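PDB 3UHF: glutamate racemase from Campylobacter jejuni, which belongs to the Asp/Glu/hydantoin racemase family and is built from two alpha/beta domains, each with a parallel beta sheet, with D-glutamic acid bound in a pocket between them. Local coordinates for residues 132-140 / 194-204; 34-44 / 261-271. All blocks are in the same frame, centred on the assembly; numbering follows the deposited sequence.

Contact 1. Residues 132-140 / 194-204; sequences NKEILVIAT and ITTPDALILAC. With DGL (D-glutamic acid), chain C.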
loop_
_atom_site.group_PDB
_atom_site.type_symbol
_atom_site.label_atom_id
_atom_site.label_comp_id
_atom_site.label_asym_id
_atom_site.label_seq_id
_atom_site.Cartn_x
_atom_site.Cartn_y
_atom_site.Cartn_z
ATOM N N ASN A 132 -5.264 24.396 3.509
ATOM C CA ASN A 132 -4.646 24.962 4.704
ATOM C C ASN A 132 -4.486 23.948 5.836
ATOM O O ASN A 132 -3.766 24.203 6.797
ATOM C CB ASN A 132 -5.454 26.168 5.189
ATOM C CG ASN A 132 -5.426 27.310 4.198
ATOM O OD1 ASN A 132 -4.359 27.701 3.725
ATOM N ND2 ASN A 132 -6.602 27.834 3.854
ATOM N N LYS A 133 -5.164 22.807 5.729
ATOM C CA LYS A 133 -5.102 21.788 6.778
ATOM C C LYS A 133 -3.737 21.105 6.844
ATOM O O LYS A 133 -3.010 21.042 5.857
ATOM C CB LYS A 133 -6.214 20.753 6.600
ATOM C CG LYS A 133 -7.615 21.303 6.852
ATOM C CD LYS A 133 -7.769 21.754 8.293
ATOM C CE LYS A 133 -9.077 22.500 8.503
ATOM N NZ LYS A 133 -10.242 21.642 8.143
ATOM N N GLU A 134 -3.413 20.592 8.029
ATOM C CA GLU A 134 -2.121 19.967 8.303
ATOM C C GLU A 134 -2.096 18.499 7.893
ATOM O O GLU A 134 -2.974 17.729 8.278
ATOM C CB GLU A 134 -1.828 20.044 9.803
ATOM C CG GLU A 134 -1.970 21.428 10.406
ATOM C CD GLU A 134 -0.647 22.155 10.501
ATOM O OE1 GLU A 134 0.403 21.499 10.319
ATOM O OE2 GLU A 134 -0.660 23.383 10.741
ATOM N N ILE A 135 -1.073 18.105 7.142
ATOM C CA ILE A 135 -0.903 16.709 6.776
ATOM C C ILE A 135 0.416 16.164 7.328
ATOM O O ILE A 135 1.458 16.803 7.210
ATOM C CB ILE A 135 -0.858 16.539 5.240
ATOM C CG1 ILE A 135 -2.145 17.063 4.607
ATOM C CG2 ILE A 135 -0.627 15.065 4.844
ATOM C CD1 ILE A 135 -2.087 17.084 3.102
ATOM N N LEU A 136 0.360 14.980 7.923
ATOM C CA LEU A 136 1.574 14.250 8.283
ATOM C C LEU A 136 1.627 12.992 7.418
ATOM O O LEU A 136 0.680 12.201 7.396
ATOM C CB LEU A 136 1.566 13.880 9.765
ATOM C CG LEU A 136 2.690 12.917 10.181
ATOM C CD1 LEU A 136 4.038 13.534 9.842
ATOM C CD2 LEU A 136 2.574 12.597 11.672
ATOM N N VAL A 137 2.709 12.840 6.660
ATOM C CA VAL A 137 2.911 11.635 5.874
ATOM C C VAL A 137 3.945 10.790 6.604
ATOM O O VAL A 137 5.030 11.279 6.890
ATOM C CB VAL A 137 3.480 11.964 4.491
ATOM C CG1 VAL A 137 3.668 10.686 3.686
ATOM C CG2 VAL A 137 2.547 12.934 3.756
ATOM N N ILE A 138 3.604 9.548 6.939
ATOM C CA ILE A 138 4.602 8.647 7.541
ATOM C C ILE A 138 4.818 7.461 6.618
ATOM O O ILE A 138 3.867 6.955 6.027
ATOM C CB ILE A 138 4.216 8.192 8.970
ATOM C CG1 ILE A 138 2.836 7.507 8.979
ATOM C CG2 ILE A 138 4.277 9.393 9.915
ATOM C CD1 ILE A 138 2.486 6.792 10.315
ATOM N N ALA A 139 6.070 7.013 6.491
ATOM C CA ALA A 139 6.399 6.032 5.475
ATOM C C ALA A 139 7.801 5.512 5.723
ATOM O O ALA A 139 8.449 5.912 6.680
ATOM C CB ALA A 139 6.322 6.668 4.070
ATOM N N THR A 140 8.273 4.643 4.839
ATOM C CA THR A 140 9.663 4.178 4.921
ATOM C C THR A 140 10.610 5.313 4.549
ATOM O O THR A 140 10.179 6.312 3.991
ATOM C CB THR A 140 9.939 3.018 3.940
ATOM O OG1 THR A 140 9.763 3.477 2.591
ATOM C CG2 THR A 140 9.011 1.821 4.216
ATOM N N ILE A 194 6.222 17.045 17.255
ATOM C CA ILE A 194 5.489 17.147 16.009
ATOM C C ILE A 194 4.107 17.688 16.313
ATOM O O ILE A 194 3.518 17.355 17.337
ATOM C CB ILE A 194 5.408 15.811 15.248
ATOM C CG1 ILE A 194 5.378 16.085 13.754
ATOM C CG2 ILE A 194 4.188 14.991 15.653
ATOM C CD1 ILE A 194 4.837 14.953 12.958
ATOM N N THR A 195 3.605 18.562 15.448
ATOM C CA THR A 195 2.272 19.104 15.649
ATOM C C THR A 195 1.238 18.055 15.254
ATOM O O THR A 195 1.493 17.233 14.374
ATOM C CB THR A 195 2.057 20.404 14.858
ATOM O OG1 THR A 195 2.489 20.222 13.508
ATOM C CG2 THR A 195 2.856 21.545 15.481
ATOM N N THR A 196 0.083 18.077 15.908
ATOM C CA THR A 196 -0.975 17.115 15.617
ATOM C C THR A 196 -1.611 17.415 14.265
ATOM O O THR A 196 -2.090 18.518 14.038
ATOM C CB THR A 196 -2.056 17.132 16.707
ATOM O OG1 THR A 196 -1.458 16.798 17.966
ATOM C CG2 THR A 196 -3.147 16.122 16.389
ATOM N N PRO A 197 -1.616 16.429 13.360
ATOM C CA PRO A 197 -2.096 16.721 12.005
ATOM C C PRO A 197 -3.607 16.557 11.850
ATOM O O PRO A 197 -4.255 15.860 12.633
ATOM C CB PRO A 197 -1.360 15.682 11.162
ATOM C CG PRO A 197 -1.230 14.513 12.075
ATOM C CD PRO A 197 -1.025 15.082 13.458
ATOM N N ASP A 198 -4.167 17.212 10.838
ATOM C CA ASP A 198 -5.561 16.998 10.490
ATOM C C ASP A 198 -5.742 15.689 9.734
ATOM O O ASP A 198 -6.795 15.046 9.828
ATOM C CB ASP A 198 -6.095 18.180 9.677
ATOM C CG ASP A 198 -6.069 19.474 10.470
ATOM O OD1 ASP A 198 -6.861 19.585 11.429
ATOM O OD2 ASP A 198 -5.256 20.372 10.146
ATOM N N ALA A 199 -4.715 15.294 8.982
ATOM C CA ALA A 199 -4.718 14.001 8.307
ATOM C C ALA A 199 -3.371 13.305 8.454
ATOM O O ALA A 199 -2.322 13.932 8.324
ATOM C CB ALA A 199 -5.058 14.153 6.837
ATOM N N LEU A 200 -3.414 12.003 8.711
ATOM C CA LEU A 200 -2.186 11.197 8.780
ATOM C C LEU A 200 -2.230 10.195 7.637
ATOM O O LEU A 200 -3.102 9.318 7.605
ATOM C CB LEU A 200 -2.139 10.459 10.112
ATOM C CG LEU A 200 -0.988 9.468 10.322
ATOM C CD1 LEU A 200 0.341 10.191 10.282
ATOM C CD2 LEU A 200 -1.172 8.754 11.651
ATOM N N ILE A 201 -1.334 10.342 6.667
ATOM C CA ILE A 201 -1.320 9.389 5.572
ATOM C C ILE A 201 -0.512 8.159 5.987
ATOM O O ILE A 201 0.689 8.253 6.279
ATOM C CB ILE A 201 -0.750 9.970 4.265
ATOM C CG1 ILE A 201 -1.504 11.259 3.877
ATOM C CG2 ILE A 201 -0.907 8.940 3.161
ATOM C CD1 ILE A 201 -1.058 11.865 2.540
ATOM N N LEU A 202 -1.172 7.009 6.022
ATOM C CA LEU A 202 -0.485 5.764 6.352
ATOM C C LEU A 202 0.215 5.262 5.092
ATOM O O LEU A 202 -0.263 4.332 4.424
ATOM C CB LEU A 202 -1.492 4.732 6.853
ATOM C CG LEU A 202 -2.316 5.168 8.070
ATOM C CD1 LEU A 202 -3.324 4.099 8.434
ATOM C CD2 LEU A 202 -1.412 5.462 9.269
ATOM N N ALA A 203 1.328 5.906 4.755
ATOM C CA ALA A 203 1.962 5.702 3.458
ATOM C C ALA A 203 2.924 4.522 3.475
ATOM O O ALA A 203 4.055 4.618 2.975
ATOM C CB ALA A 203 2.691 6.987 3.021
ATOM N N CYS A 204 2.460 3.402 4.025
ATOM C CA CYS A 204 3.260 2.178 4.095
ATOM C C CYS A 204 2.297 1.021 4.340
ATOM O O CYS A 204 1.357 1.148 5.140
ATOM C CB CYS A 204 4.271 2.275 5.231
ATOM S SG CYS A 204 5.251 0.760 5.520
HETATM N N DGL C . 5.839 -2.561 1.542
HETATM C CA DGL C . 6.670 -1.460 2.039
HETATM C C DGL C . 5.939 -0.137 1.879
HETATM O O DGL C . 4.708 -0.100 1.748
HETATM C CB DGL C . 7.022 -1.663 3.512
HETATM C CG DGL C . 7.982 -2.828 3.749
HETATM C CD DGL C . 9.284 -2.613 3.006
HETATM O OE1 DGL C . 9.491 -3.270 1.961
HETATM O OE2 DGL C . 10.080 -1.757 3.448
HETATM O OXT DGL C . 6.567 0.914 1.917
HETATM O O HOH W 1 6.533 3.497 2.629
#
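Leu136 packs against three side chains of 194-204. Its CB lies 3.7 Å from Pro197 CG. CG then passes Leu200 CD1 at 3.6 Å. Both methyls end at Ile194 CD1, with CD1 of Leu136 3.5 Å from it, and CD2 also touches Leu200 CD1. CG is opposite the backbone N in both leucines (chi1 171° in Leu136, 175° in Leu200). The two side chains therefore run alongside each other and point the same way. On the other face of the sheet, Ile201 CD1 fits against Ile135 CG2, 4.0 Å away, and Val137 CG2. Tyr149 of helix 148-155 and Thr124 of helix 117-128 also pack on this face.

The backbones are neighbouring parallel strands, 135-139 and 199-202, the central pair of the four-stranded parallel sheet of an alpha/beta domain. Leu136 bonds through both its N and its O, to Ala199 O at 2.9 Å and to Ile201 N. At the start of the pairing, Asp198 accepts from the Glu134 backbone. The N-H of Glu134 meets the anti lone pair of OD2 almost straight on (2.8 Å, 169°). The other oxygen, OD1, has a long, weak ion pair with Lys221.

The C-terminal ends reach the D-glutamic acid. One water accepts from Thr140 N and donates to Ala203 O and to OXT of the ligand, 2.7 Å from the water oxygen. Thr140 OG1 is hydrogen-bonded to Thr96 and Thr143, while Cys204 SG approaches the ligand CB to 3.6 Å.

Contact 2. Residues 34-44 / 261-271; sequences VGGLSVLKSLY and LKNTAKIWLNL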
loop_
_atom_site.group_PDB
_atom_site.type_symbol
_atom_site.label_atom_id
_atom_site.label_comp_id
_atom_site.label_asym_id
_atom_site.label_seq_id
_atom_site.Cartn_x
_atom_site.Cartn_y
_atom_site.Cartn_z
ATOM N N VAL A 34 4.794 -9.202 3.160
ATOM C CA VAL A 34 3.467 -9.522 3.689
ATOM C C VAL A 34 2.623 -8.291 3.978
ATOM O O VAL A 34 1.407 -8.407 4.108
ATOM C CB VAL A 34 3.537 -10.326 4.999
ATOM C CG1 VAL A 34 4.303 -11.606 4.781
ATOM C CG2 VAL A 34 4.163 -9.468 6.107
ATOM N N GLY A 35 3.258 -7.124 4.097
ATOM C CA GLY A 35 2.541 -5.909 4.440
ATOM C C GLY A 35 1.409 -5.615 3.477
ATOM O O GLY A 35 0.336 -5.153 3.883
ATOM N N GLY A 36 1.653 -5.901 2.200
ATOM C CA GLY A 36 0.696 -5.635 1.134
ATOM C C GLY A 36 -0.654 -6.313 1.299
ATOM O O GLY A 36 -1.621 -5.979 0.602
ATOM N N LEU A 37 -0.728 -7.271 2.214
ATOM C CA LEU A 37 -2.009 -7.876 2.564
ATOM C C LEU A 37 -3.029 -6.819 3.036
ATOM O O LEU A 37 -4.232 -7.023 2.915
ATOM C CB LEU A 37 -1.814 -8.967 3.627
ATOM C CG LEU A 37 -1.047 -10.219 3.171
ATOM C CD1 LEU A 37 -0.748 -11.161 4.350
ATOM C CD2 LEU A 37 -1.785 -10.969 2.051
ATOM N N SER A 38 -2.555 -5.695 3.568
ATOM C CA SER A 38 -3.478 -4.664 4.028
ATOM C C SER A 38 -4.236 -4.056 2.840
ATOM O O SER A 38 -5.411 -3.679 2.955
ATOM C CB SER A 38 -2.759 -3.578 4.836
ATOM O OG SER A 38 -1.872 -2.831 4.027
ATOM N N VAL A 39 -3.554 -3.980 1.700
ATOM C CA VAL A 39 -4.158 -3.514 0.459
ATOM C C VAL A 39 -5.035 -4.609 -0.132
ATOM O O VAL A 39 -6.159 -4.349 -0.577
ATOM C CB VAL A 39 -3.086 -3.077 -0.564
ATOM C CG1 VAL A 39 -3.729 -2.743 -1.910
ATOM C CG2 VAL A 39 -2.323 -1.866 -0.031
ATOM N N LEU A 40 -4.532 -5.840 -0.121
ATOM C CA LEU A 40 -5.319 -6.971 -0.604
ATOM C C LEU A 40 -6.666 -7.035 0.115
ATOM O O LEU A 40 -7.710 -7.250 -0.512
ATOM C CB LEU A 40 -4.562 -8.282 -0.412
ATOM C CG LEU A 40 -5.299 -9.508 -0.953
ATOM C CD1 LEU A 40 -5.373 -9.434 -2.465
ATOM C CD2 LEU A 40 -4.627 -10.807 -0.503
ATOM N N LYS A 41 -6.638 -6.820 1.427
ATOM C CA LYS A 41 -7.856 -6.851 2.226
ATOM C C LYS A 41 -8.895 -5.863 1.698
ATOM O O LYS A 41 -10.060 -6.213 1.527
ATOM C CB LYS A 41 -7.535 -6.561 3.691
ATOM C CG LYS A 41 -8.728 -6.664 4.630
ATOM C CD LYS A 41 -8.242 -6.614 6.077
ATOM C CE LYS A 41 -9.364 -6.878 7.064
ATOM N NZ LYS A 41 -10.390 -5.803 7.025
ATOM N N SER A 42 -8.475 -4.629 1.427
ATOM C CA SER A 42 -9.412 -3.623 0.927
ATOM C C SER A 42 -9.984 -4.027 -0.421
ATOM O O SER A 42 -11.191 -3.894 -0.652
ATOM C CB SER A 42 -8.723 -2.260 0.798
ATOM O OG SER A 42 -8.145 -1.863 2.028
ATOM N N LEU A 43 -9.119 -4.509 -1.312
ATOM C CA LEU A 43 -9.550 -4.911 -2.657
ATOM C C LEU A 43 -10.524 -6.075 -2.625
ATOM O O LEU A 43 -11.499 -6.119 -3.376
ATOM C CB LEU A 43 -8.341 -5.284 -3.512
ATOM C CG LEU A 43 -7.338 -4.161 -3.767
ATOM C CD1 LEU A 43 -6.061 -4.727 -4.376
ATOM C CD2 LEU A 43 -7.956 -3.111 -4.692
ATOM N N TYR A 44 -10.243 -7.013 -1.734
ATOM C CA TYR A 44 -11.028 -8.222 -1.563
ATOM C C TYR A 44 -12.408 -7.902 -1.002
ATOM O O TYR A 44 -13.430 -8.379 -1.512
ATOM C CB TYR A 44 -10.254 -9.127 -0.602
ATOM C CG TYR A 44 -10.828 -10.490 -0.342
ATOM C CD1 TYR A 44 -11.006 -11.407 -1.371
ATOM C CD2 TYR A 44 -11.147 -10.880 0.947
ATOM C CE1 TYR A 44 -11.512 -12.673 -1.118
ATOM C CE2 TYR A 44 -11.650 -12.138 1.210
ATOM C CZ TYR A 44 -11.829 -13.030 0.179
ATOM O OH TYR A 44 -12.337 -14.279 0.454
ATOM N N LEU A 261 3.254 -16.763 4.496
ATOM C CA LEU A 261 2.492 -15.670 3.889
ATOM C C LEU A 261 1.000 -15.987 3.903
ATOM O O LEU A 261 0.187 -15.145 4.288
ATOM C CB LEU A 261 2.948 -15.405 2.453
ATOM C CG LEU A 261 2.025 -14.470 1.651
ATOM C CD1 LEU A 261 1.926 -13.114 2.316
ATOM C CD2 LEU A 261 2.498 -14.333 0.220
ATOM N N LYS A 262 0.648 -17.198 3.481
ATOM C CA LYS A 262 -0.745 -17.631 3.478
ATOM C C LYS A 262 -1.332 -17.594 4.887
ATOM O O LYS A 262 -2.472 -17.174 5.076
ATOM C CB LYS A 262 -0.872 -19.041 2.894
ATOM C CG LYS A 262 -0.515 -19.133 1.420
ATOM C CD LYS A 262 -0.545 -20.583 0.939
ATOM C CE LYS A 262 -0.170 -20.690 -0.529
ATOM N NZ LYS A 262 -0.038 -22.105 -0.984
ATOM N N ASN A 263 -0.546 -18.034 5.867
ATOM C CA ASN A 263 -0.990 -18.038 7.255
ATOM C C ASN A 263 -1.337 -16.640 7.736
ATOM O O ASN A 263 -2.387 -16.427 8.346
ATOM C CB ASN A 263 0.073 -18.650 8.166
ATOM C CG ASN A 263 -0.318 -18.599 9.632
ATOM O OD1 ASN A 263 -1.166 -19.366 10.088
ATOM N ND2 ASN A 263 0.304 -17.696 10.379
ATOM N N THR A 264 -0.450 -15.690 7.457
ATOM C CA THR A 264 -0.680 -14.297 7.820
ATOM C C THR A 264 -1.930 -13.773 7.115
ATOM O O THR A 264 -2.745 -13.059 7.708
ATOM C CB THR A 264 0.526 -13.405 7.448
ATOM O OG1 THR A 264 1.700 -13.894 8.110
ATOM C CG2 THR A 264 0.283 -11.962 7.868
ATOM N N ALA A 265 -2.087 -14.145 5.850
ATOM C CA ALA A 265 -3.250 -13.715 5.078
ATOM C C ALA A 265 -4.552 -14.260 5.670
ATOM O O ALA A 265 -5.565 -13.552 5.729
ATOM C CB ALA A 265 -3.102 -14.125 3.619
ATOM N N LYS A 266 -4.530 -15.511 6.119
ATOM C CA LYS A 266 -5.739 -16.096 6.697
ATOM C C LYS A 266 -6.175 -15.312 7.931
ATOM O O LYS A 266 -7.358 -15.032 8.120
ATOM C CB LYS A 266 -5.537 -17.576 7.012
ATOM C CG LYS A 266 -5.684 -18.465 5.789
ATOM C CD LYS A 266 -5.435 -19.930 6.113
ATOM C CE LYS A 266 -3.963 -20.198 6.390
ATOM N NZ LYS A 266 -3.694 -21.642 6.645
ATOM N N ILE A 267 -5.202 -14.927 8.747
ATOM C CA ILE A 267 -5.465 -14.116 9.925
ATOM C C ILE A 267 -5.919 -12.694 9.574
ATOM O O ILE A 267 -6.993 -12.261 9.985
ATOM C CB ILE A 267 -4.218 -14.032 10.821
ATOM C CG1 ILE A 267 -3.814 -15.433 11.295
ATOM C CG2 ILE A 267 -4.475 -13.096 11.989
ATOM C CD1 ILE A 267 -2.546 -15.451 12.122
ATOM N N TRP A 268 -5.098 -11.968 8.822
ATOM C CA TRP A 268 -5.399 -10.571 8.508
ATOM C C TRP A 268 -6.705 -10.374 7.727
ATOM O O TRP A 268 -7.409 -9.395 7.943
ATOM C CB TRP A 268 -4.245 -9.913 7.745
ATOM C CG TRP A 268 -3.013 -9.655 8.563
ATOM C CD1 TRP A 268 -2.720 -10.146 9.807
ATOM C CD2 TRP A 268 -1.902 -8.832 8.185
ATOM N NE1 TRP A 268 -1.491 -9.680 10.222
ATOM C CE2 TRP A 268 -0.969 -8.874 9.244
ATOM C CE3 TRP A 268 -1.611 -8.061 7.055
ATOM C CZ2 TRP A 268 0.239 -8.175 9.202
ATOM C CZ3 TRP A 268 -0.407 -7.371 7.013
ATOM C CH2 TRP A 268 0.501 -7.432 8.082
ATOM N N LEU A 269 -7.021 -11.302 6.827
ATOM C CA LEU A 269 -8.213 -11.187 5.994
ATOM C C LEU A 269 -9.397 -11.998 6.528
ATOM O O LEU A 269 -10.465 -12.020 5.910
ATOM C CB LEU A 269 -7.909 -11.612 4.552
ATOM C CG LEU A 269 -7.373 -10.557 3.577
ATOM C CD1 LEU A 269 -6.035 -9.979 4.018
ATOM C CD2 LEU A 269 -7.262 -11.166 2.188
ATOM N N ASN A 270 -9.209 -12.645 7.675
ATOM C CA ASN A 270 -10.229 -13.520 8.246
ATOM C C ASN A 270 -10.771 -14.519 7.233
ATOM O O ASN A 270 -11.973 -14.566 6.989
ATOM C CB ASN A 270 -11.383 -12.702 8.837
ATOM C CG ASN A 270 -10.971 -11.918 10.059
ATOM O OD1 ASN A 270 -10.049 -12.304 10.769
ATOM N ND2 ASN A 270 -11.655 -10.805 10.312
ATOM N N LEU A 271 -9.876 -15.293 6.629
ATOM C CA LEU A 271 -10.268 -16.257 5.608
ATOM C C LEU A 271 -10.748 -17.579 6.222
ATOM O O LEU A 271 -10.438 -17.897 7.378
ATOM C CB LEU A 271 -9.124 -16.496 4.629
ATOM C CG LEU A 271 -8.541 -15.240 4.001
ATOM C CD1 LEU A 271 -7.357 -15.571 3.097
ATOM C CD2 LEU A 271 -9.627 -14.516 3.228
#
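Trp268 reaches 34-44 with the benzo end of its indole, CE3 and CZ3. Gly35 O lies in the ring plane at the edge, 3.9 Å from CZ3. Val34 O and Leu37 CB approach obliquely, Leu37 CB 3.6 Å from CE3. One face of the indole is covered from its own helix: Thr264 CG2 sits over the ring centre, 3.6 Å above the plane. The second flat group, the Tyr44 ring, also has oblique neighbours. Leu271 CD2 is 3.7 Å from its CE2, and Leu269 CD2 is near its CD2.

This is helix-on-helix packing in the alpha/beta domain with the five-stranded parallel sheet. Helices 37-44 and 261-268 cross at -50°, with their axes 10.3 Å apart. Leu37 is a knob in a hole formed by Leu261, Thr264, Ala265 and Trp268. Its CD1 rests against Ala265 N and CA, and CD2 lies 3.8 Å from Ala265 CB. Val34 CG1 extends the apolar seam to Leu261 CD1, and the two side chains overlap, running in opposing senses. Leu37, Leu40 and Ala265 all touch Phe252 of strand 249-254, so the two helices share this part of the sheet.

Just past the end of helix 261-268, Leu269 packs on 37-44 with both methyls. Its CD1 meets Lys41 CB and its CD2 meets Leu40 CD2, 3.8 Å away. The chain then turns out of the helix in a Schellman motif at Asn270, where phi is positive (50°). This turn brings Leu271 up to Tyr44. Lys41 runs extended until a bend at chi4 (-65°). NZ forms a salt bridge with Glu45, and CE lies 3.3 Å from Trp268 O.

From the N terminus, the chain first forms strand 26-31 and then reaches 34-44, the first half of contact 2. It goes on through three more strands of the same sheet, 51-56, 89-92 and 113-114, and crosses into the second, four-stranded sheet. There contact 1 closes a loop of 53 residues between 132-140 and 194-204. After strand 223-226 the chain returns to the first sheet through strand 249-254. Segment 261-271 then closes the much longer loop of contact 2. Contact 1 thus lies wholly within that longer loop; the two do not cross. Contact 1 joins two adjacent strands of the second domain and contact 2 two helices of the first, with D-glutamic acid between the domains.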